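Local coordinates for purine-binding protein BAB2_0673 (Brucella melitensis biovar Abortus, PDB 3S99) that binds adenine and probably other purines such as guanine, and may deliver them to an ABC-type uptake system, at residues 31-36 with 91-96; 112-117 with 124-129. One frame throughout, in Å; residues are numbered along the deposited sequence.

Contact 1: 31-36 with 91-96. With ADE (adenine), chain T.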
loop_
_atom_site.group_PDB
_atom_site.type_symbol
_atom_site.label_atom_id
_atom_site.label_comp_id
_atom_site.label_asym_id
_atom_site.label_seq_id
_atom_site.Cartn_x
_atom_site.Cartn_y
_atom_site.Cartn_z
ATOM N N PHE A 31 -6.138 -5.217 -17.076
ATOM C CA PHE A 31 -5.666 -4.453 -15.931
ATOM C C PHE A 31 -5.936 -2.974 -16.183
ATOM O O PHE A 31 -5.705 -2.463 -17.300
ATOM C CB PHE A 31 -4.168 -4.652 -15.687
ATOM C CG PHE A 31 -3.790 -6.037 -15.307
ATOM C CD1 PHE A 31 -3.598 -6.377 -13.957
ATOM C CD2 PHE A 31 -3.669 -7.028 -16.283
ATOM C CE1 PHE A 31 -3.279 -7.684 -13.597
ATOM C CE2 PHE A 31 -3.337 -8.330 -15.930
ATOM C CZ PHE A 31 -3.138 -8.651 -14.574
ATOM N N ILE A 32 -6.439 -2.300 -15.150
ATOM C CA ILE A 32 -6.604 -0.852 -15.131
ATOM C C ILE A 32 -5.673 -0.262 -14.061
ATOM O O ILE A 32 -5.790 -0.629 -12.882
ATOM C CB ILE A 32 -8.052 -0.483 -14.778
ATOM C CG1 ILE A 32 -9.027 -1.112 -15.783
ATOM C CG2 ILE A 32 -8.206 1.039 -14.779
ATOM C CD1 ILE A 32 -8.879 -0.579 -17.203
ATOM N N TYR A 33 -4.767 0.646 -14.458
ATOM C CA TYR A 33 -3.839 1.258 -13.519
ATOM C C TYR A 33 -4.186 2.756 -13.346
ATOM O O TYR A 33 -4.513 3.424 -14.291
ATOM C CB TYR A 33 -2.393 1.169 -14.000
ATOM C CG TYR A 33 -1.858 -0.215 -14.325
ATOM C CD1 TYR A 33 -2.220 -1.340 -13.573
ATOM C CD2 TYR A 33 -0.943 -0.382 -15.340
ATOM C CE1 TYR A 33 -1.705 -2.606 -13.878
ATOM C CE2 TYR A 33 -0.411 -1.663 -15.642
ATOM C CZ TYR A 33 -0.794 -2.745 -14.889
ATOM O OH TYR A 33 -0.287 -3.970 -15.190
ATOM N N ILE A 34 -4.048 3.258 -12.128
ATOM C CA ILE A 34 -4.278 4.671 -11.828
ATOM C C ILE A 34 -3.045 5.514 -12.248
ATOM O O ILE A 34 -3.163 6.705 -12.491
ATOM C CB ILE A 34 -4.608 4.848 -10.325
ATOM C CG1 ILE A 34 -5.054 6.289 -10.006
ATOM C CG2 ILE A 34 -3.399 4.477 -9.445
ATOM C CD1 ILE A 34 -6.503 6.517 -10.102
ATOM N N GLY A 35 -1.875 4.890 -12.358
ATOM C CA GLY A 35 -0.686 5.573 -12.863
ATOM C C GLY A 35 0.012 4.792 -13.966
ATOM O O GLY A 35 -0.585 3.869 -14.567
ATOM N N PRO A 36 1.280 5.145 -14.243
ATOM C CA PRO A 36 2.076 4.435 -15.208
ATOM C C PRO A 36 2.995 3.438 -14.534
ATOM O O PRO A 36 3.446 3.690 -13.441
ATOM C CB PRO A 36 2.921 5.562 -15.855
ATOM C CG PRO A 36 3.036 6.589 -14.842
ATOM C CD PRO A 36 1.987 6.349 -13.777
ATOM N N PHE A 91 -8.654 -6.839 -13.499
ATOM C CA PHE A 91 -8.135 -6.346 -12.223
ATOM C C PHE A 91 -8.153 -4.823 -12.241
ATOM O O PHE A 91 -7.564 -4.195 -13.136
ATOM C CB PHE A 91 -6.704 -6.828 -11.995
ATOM C CG PHE A 91 -6.581 -8.313 -11.785
ATOM C CD1 PHE A 91 -6.632 -8.851 -10.491
ATOM C CD2 PHE A 91 -6.394 -9.165 -12.842
ATOM C CE1 PHE A 91 -6.538 -10.207 -10.288
ATOM C CE2 PHE A 91 -6.264 -10.535 -12.633
ATOM C CZ PHE A 91 -6.337 -11.048 -11.348
ATOM N N THR A 92 -8.848 -4.231 -11.276
ATOM C CA THR A 92 -8.942 -2.782 -11.119
ATOM C C THR A 92 -8.082 -2.406 -9.920
ATOM O O THR A 92 -8.358 -2.811 -8.798
ATOM C CB THR A 92 -10.401 -2.293 -11.076
ATOM O OG1 THR A 92 -11.123 -2.943 -10.037
ATOM C CG2 THR A 92 -11.084 -2.571 -12.443
ATOM N N THR A 93 -6.952 -1.744 -10.191
ATOM C CA THR A 93 -5.826 -1.757 -9.227
ATOM C C THR A 93 -5.675 -0.528 -8.338
ATOM O O THR A 93 -4.586 -0.223 -7.846
ATOM C CB THR A 93 -4.482 -2.079 -9.933
ATOM O OG1 THR A 93 -4.141 -1.019 -10.839
ATOM C CG2 THR A 93 -4.557 -3.420 -10.720
ATOM N N SER A 94 -6.771 0.132 -8.038
ATOM C CA SER A 94 -6.755 1.289 -7.160
ATOM C C SER A 94 -8.074 1.411 -6.424
ATOM O O SER A 94 -9.115 1.090 -6.962
ATOM C CB SER A 94 -6.491 2.565 -7.965
ATOM O OG SER A 94 -6.393 3.698 -7.117
ATOM N N PHE A 95 -8.013 1.921 -5.203
ATOM C CA PHE A 95 -9.162 2.063 -4.330
ATOM C C PHE A 95 -10.341 2.794 -4.958
ATOM O O PHE A 95 -11.473 2.368 -4.813
ATOM C CB PHE A 95 -8.762 2.789 -3.038
ATOM C CG PHE A 95 -9.889 2.924 -2.056
ATOM C CD1 PHE A 95 -10.496 1.794 -1.517
ATOM C CD2 PHE A 95 -10.330 4.173 -1.649
ATOM C CE1 PHE A 95 -11.548 1.902 -0.607
ATOM C CE2 PHE A 95 -11.386 4.299 -0.725
ATOM C CZ PHE A 95 -11.977 3.144 -0.190
ATOM N N GLY A 96 -10.076 3.884 -5.660
ATOM C CA GLY A 96 -11.145 4.701 -6.255
ATOM C C GLY A 96 -11.905 4.033 -7.391
ATOM O O GLY A 96 -12.927 4.536 -7.860
HETATM N N9 ADE T . -5.480 2.239 -3.958
HETATM C C8 ADE T . -5.252 1.768 -2.683
HETATM N N7 ADE T . -4.044 1.986 -2.222
HETATM C C5 ADE T . -3.482 2.658 -3.314
HETATM C C6 ADE T . -2.219 3.164 -3.454
HETATM N N6 ADE T . -1.375 2.978 -2.428
HETATM N N1 ADE T . -1.900 3.787 -4.635
HETATM C C2 ADE T . -2.841 3.891 -5.589
HETATM N N3 ADE T . -4.097 3.444 -5.566
HETATM C C4 ADE T . -4.329 2.835 -4.380
HETATM O O HOH W 1 -2.738 1.393 -10.282
#
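F31 and F91 both turn CG away from their own carbonyl carbon, and T93 sets OG1 between its backbone N and carbonyl carbon (chi1 66°); the first pair of torsions lays two rings side by side, the second aims a hydroxyl at I32. The segments take in the last residues of parallel strands 27-32 and 89-92, neighbours in the N-terminal sheet of a two-lobed periplasmic binding protein fold, and the turns that follow, which reach the adenine pocket. Parallel pairing is established by I32 N bonding to F91 O (3.0 Å) and T93 N bonding back to I32 O (3.1 Å). T93 OG1 adds a second grip on that carbonyl, at 2.7 Å from I32 O, its donor tilted 23° from the carbonyl plane, so two donors of one residue hold I32 O where the strands end. The same hydroxyl also lies at the edge of the Y33 ring, in its plane.

On one face of the sheet, the F31 and F91 rings are nearly parallel (planes at 12°) but slid so far that they barely overlap; F31 CE1 against F91 CD2, 3.5 Å, is the closest approach of the two side chains. Y259 meets the F91 ring from elsewhere in the chain. On the face carrying I32 and T92, I32 CG1 approaches T92 CG2, and I79 of helix 73-84 covers both.

Beyond the strands the backbones separate, and one water joins them, accepting from I34 N and donating to T93 OG1. W42, a curated adenine-binding residue, bonds to T93 O through NE1. I34 CB packs on S94 CB, and I34 CG2 comes near the ligand's C2. S94 OG lies 2.8 Å from adenine N3.

Contact 2: 112-117 with 124-129. With ADE (adenine), chain T.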
loop_
_atom_site.group_PDB
_atom_site.type_symbol
_atom_site.label_atom_id
_atom_site.label_comp_id
_atom_site.label_asym_id
_atom_site.label_seq_id
_atom_site.Cartn_x
_atom_site.Cartn_y
_atom_site.Cartn_z
ATOM N N LYS A 112 -15.273 -11.682 -14.845
ATOM C CA LYS A 112 -14.953 -11.694 -13.418
ATOM C C LYS A 112 -14.081 -10.482 -13.149
ATOM O O LYS A 112 -13.139 -10.234 -13.905
ATOM C CB LYS A 112 -14.171 -12.951 -13.036
ATOM C CG LYS A 112 -14.768 -14.312 -13.374
ATOM C CD LYS A 112 -16.199 -14.423 -13.098
ATOM C CE LYS A 112 -16.620 -15.917 -13.075
ATOM N NZ LYS A 112 -16.839 -16.459 -14.420
ATOM N N PHE A 113 -14.370 -9.774 -12.052
ATOM C CA PHE A 113 -13.726 -8.515 -11.694
ATOM C C PHE A 113 -12.993 -8.691 -10.368
ATOM O O PHE A 113 -13.486 -9.361 -9.501
ATOM C CB PHE A 113 -14.765 -7.419 -11.570
ATOM C CG PHE A 113 -15.397 -7.054 -12.881
ATOM C CD1 PHE A 113 -14.844 -6.055 -13.697
ATOM C CD2 PHE A 113 -16.504 -7.736 -13.332
ATOM C CE1 PHE A 113 -15.439 -5.726 -14.908
ATOM C CE2 PHE A 113 -17.091 -7.402 -14.535
ATOM C CZ PHE A 113 -16.539 -6.409 -15.330
ATOM N N GLU A 114 -11.814 -8.101 -10.237
ATOM C CA GLU A 114 -10.988 -8.213 -9.013
ATOM C C GLU A 114 -10.571 -6.786 -8.685
ATOM O O GLU A 114 -9.854 -6.153 -9.477
ATOM C CB GLU A 114 -9.751 -9.041 -9.278
ATOM C CG GLU A 114 -9.965 -10.532 -9.497
ATOM C CD GLU A 114 -10.052 -11.321 -8.189
ATOM O OE1 GLU A 114 -9.611 -10.810 -7.134
ATOM O OE2 GLU A 114 -10.554 -12.463 -8.229
ATOM N N HIS A 115 -11.091 -6.237 -7.593
ATOM C CA HIS A 115 -10.811 -4.879 -7.219
ATOM C C HIS A 115 -9.793 -4.820 -6.046
ATOM O O HIS A 115 -9.968 -5.465 -4.999
ATOM C CB HIS A 115 -12.072 -4.136 -6.798
ATOM C CG HIS A 115 -11.767 -2.763 -6.302
ATOM N ND1 HIS A 115 -12.006 -2.359 -5.000
ATOM C CD2 HIS A 115 -11.118 -1.738 -6.907
ATOM C CE1 HIS A 115 -11.572 -1.115 -4.850
ATOM N NE2 HIS A 115 -11.025 -0.718 -5.989
ATOM N N ALA A 116 -8.770 -4.004 -6.223
ATOM C CA ALA A 116 -7.686 -3.870 -5.253
ATOM C C ALA A 116 -8.048 -2.931 -4.111
ATOM O O ALA A 116 -8.360 -1.777 -4.329
ATOM C CB ALA A 116 -6.418 -3.361 -5.978
ATOM N N THR A 117 -8.019 -3.459 -2.888
ATOM C CA THR A 117 -8.116 -2.701 -1.631
ATOM C C THR A 117 -9.513 -2.249 -1.264
ATOM O O THR A 117 -9.681 -1.619 -0.234
ATOM C CB THR A 117 -7.142 -1.477 -1.525
ATOM O OG1 THR A 117 -7.665 -0.348 -2.242
ATOM C CG2 THR A 117 -5.762 -1.819 -2.075
ATOM N N ASN A 124 -19.966 -11.647 -9.296
ATOM C CA ASN A 124 -18.836 -11.710 -10.224
ATOM C C ASN A 124 -17.705 -10.682 -9.943
ATOM O O ASN A 124 -17.008 -10.258 -10.879
ATOM C CB ASN A 124 -19.329 -11.522 -11.663
ATOM C CG ASN A 124 -19.856 -10.108 -11.940
ATOM O OD1 ASN A 124 -20.299 -9.400 -11.032
ATOM N ND2 ASN A 124 -19.823 -9.706 -13.222
ATOM N N MET A 125 -17.551 -10.277 -8.686
ATOM C CA MET A 125 -16.537 -9.285 -8.267
ATOM C C MET A 125 -15.951 -9.688 -6.899
ATOM O O MET A 125 -16.693 -9.818 -5.941
ATOM C CB MET A 125 -17.168 -7.898 -8.102
ATOM C CG MET A 125 -16.184 -6.786 -7.768
ATOM S SD MET A 125 -17.073 -5.262 -7.387
ATOM C CE MET A 125 -15.747 -4.322 -6.610
ATOM N N SER A 126 -14.630 -9.841 -6.858
ATOM C CA SER A 126 -13.854 -10.067 -5.672
ATOM C C SER A 126 -13.135 -8.779 -5.288
ATOM O O SER A 126 -12.962 -7.861 -6.102
ATOM C CB SER A 126 -12.834 -11.200 -5.897
ATOM O OG SER A 126 -13.484 -12.445 -6.044
ATOM N N ALA A 127 -12.714 -8.737 -4.037
ATOM C CA ALA A 127 -12.014 -7.617 -3.458
ATOM C C ALA A 127 -10.786 -8.161 -2.795
ATOM O O ALA A 127 -10.847 -9.033 -1.917
ATOM C CB ALA A 127 -12.891 -6.864 -2.402
ATOM N N TYR A 128 -9.657 -7.591 -3.150
ATOM C CA TYR A 128 -8.419 -8.043 -2.600
ATOM C C TYR A 128 -7.666 -6.893 -1.972
ATOM O O TYR A 128 -7.267 -5.933 -2.641
ATOM C CB TYR A 128 -7.636 -8.839 -3.650
ATOM C CG TYR A 128 -7.120 -8.049 -4.873
ATOM C CD1 TYR A 128 -7.944 -7.776 -5.953
ATOM C CD2 TYR A 128 -5.805 -7.592 -4.927
ATOM C CE1 TYR A 128 -7.470 -7.072 -7.056
ATOM C CE2 TYR A 128 -5.333 -6.888 -6.006
ATOM C CZ TYR A 128 -6.168 -6.644 -7.086
ATOM O OH TYR A 128 -5.698 -5.960 -8.182
ATOM N N ASN A 129 -7.498 -6.997 -0.652
ATOM C CA ASN A 129 -6.868 -5.968 0.157
ATOM C C ASN A 129 -5.621 -6.516 0.874
ATOM O O ASN A 129 -5.549 -7.708 1.166
ATOM C CB ASN A 129 -7.924 -5.427 1.158
ATOM C CG ASN A 129 -7.531 -4.087 1.758
ATOM O OD1 ASN A 129 -6.550 -3.495 1.323
ATOM N ND2 ASN A 129 -8.316 -3.591 2.747
HETATM N N9 ADE T . -5.480 2.239 -3.958
HETATM C C8 ADE T . -5.252 1.768 -2.683
HETATM N N7 ADE T . -4.044 1.986 -2.222
HETATM C C5 ADE T . -3.482 2.658 -3.314
HETATM C C6 ADE T . -2.219 3.164 -3.454
HETATM N N6 ADE T . -1.375 2.978 -2.428
HETATM N N1 ADE T . -1.900 3.787 -4.635
HETATM C C2 ADE T . -2.841 3.891 -5.589
HETATM N N3 ADE T . -4.097 3.444 -5.566
HETATM C C4 ADE T . -4.329 2.835 -4.380
#
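Y128 lies flat over the backbone of A116: the A116 CA stands 3.7 Å from the ring centroid and 14° off the ring normal, a CH-pi contact, while A116 CB reaches CZ. With CG between its backbone N and carbonyl carbon, Y128 leans across the neighbouring strand. E114 crosses Y128 at about a right angle, its carboxylate plane 48° from the ring. On the face carrying F113, M125 and H115, the F113 side chain runs alongside that of N124, which precedes the strand, ring and amide planes 78° apart; N124 ND2 is hydrogen-bonded to A105 O, and the backbone O of N124 sits at the edge of the F113 ring, in its plane. The extended M125 brings CE to H115 CB, 3.7 Å away.

Strands 112-116 and 125-129 are adjacent and parallel in the N-terminal lobe of the binding-protein fold, joined by a short link without a helix; five backbone bonds fix their register. Just past the strand end, T117 OG1 approaches adenine C8 at 3.2 Å.

Y128 OH bonds to Y259, and E114 to Y258, W271 and, by a salt bridge, R262, so the buried carboxylate would probably remain ionised.

In the fold
Contact 1 closes before contact 2 opens along the chain, and their centres are 11 Å apart on the same side of the chain's centre. Both belong to one parallel sheet, in which strands 27-32, 89-92, 112-116 and 125-130 stand in that order; contact 1 joins the first two, contact 2 the last two. The central pair, 89-92 and 112-116, links them: T92 N probably bonds to E114 O (2.8 Å), and just past the strand H115 NE2 probably bonds to S94 O (2.8 Å). Helix 98-105 intervenes in sequence. Both contacts touch adenine, so successive strand ends of one lobe contribute I34, S94, F95 and T117 to a single pocket.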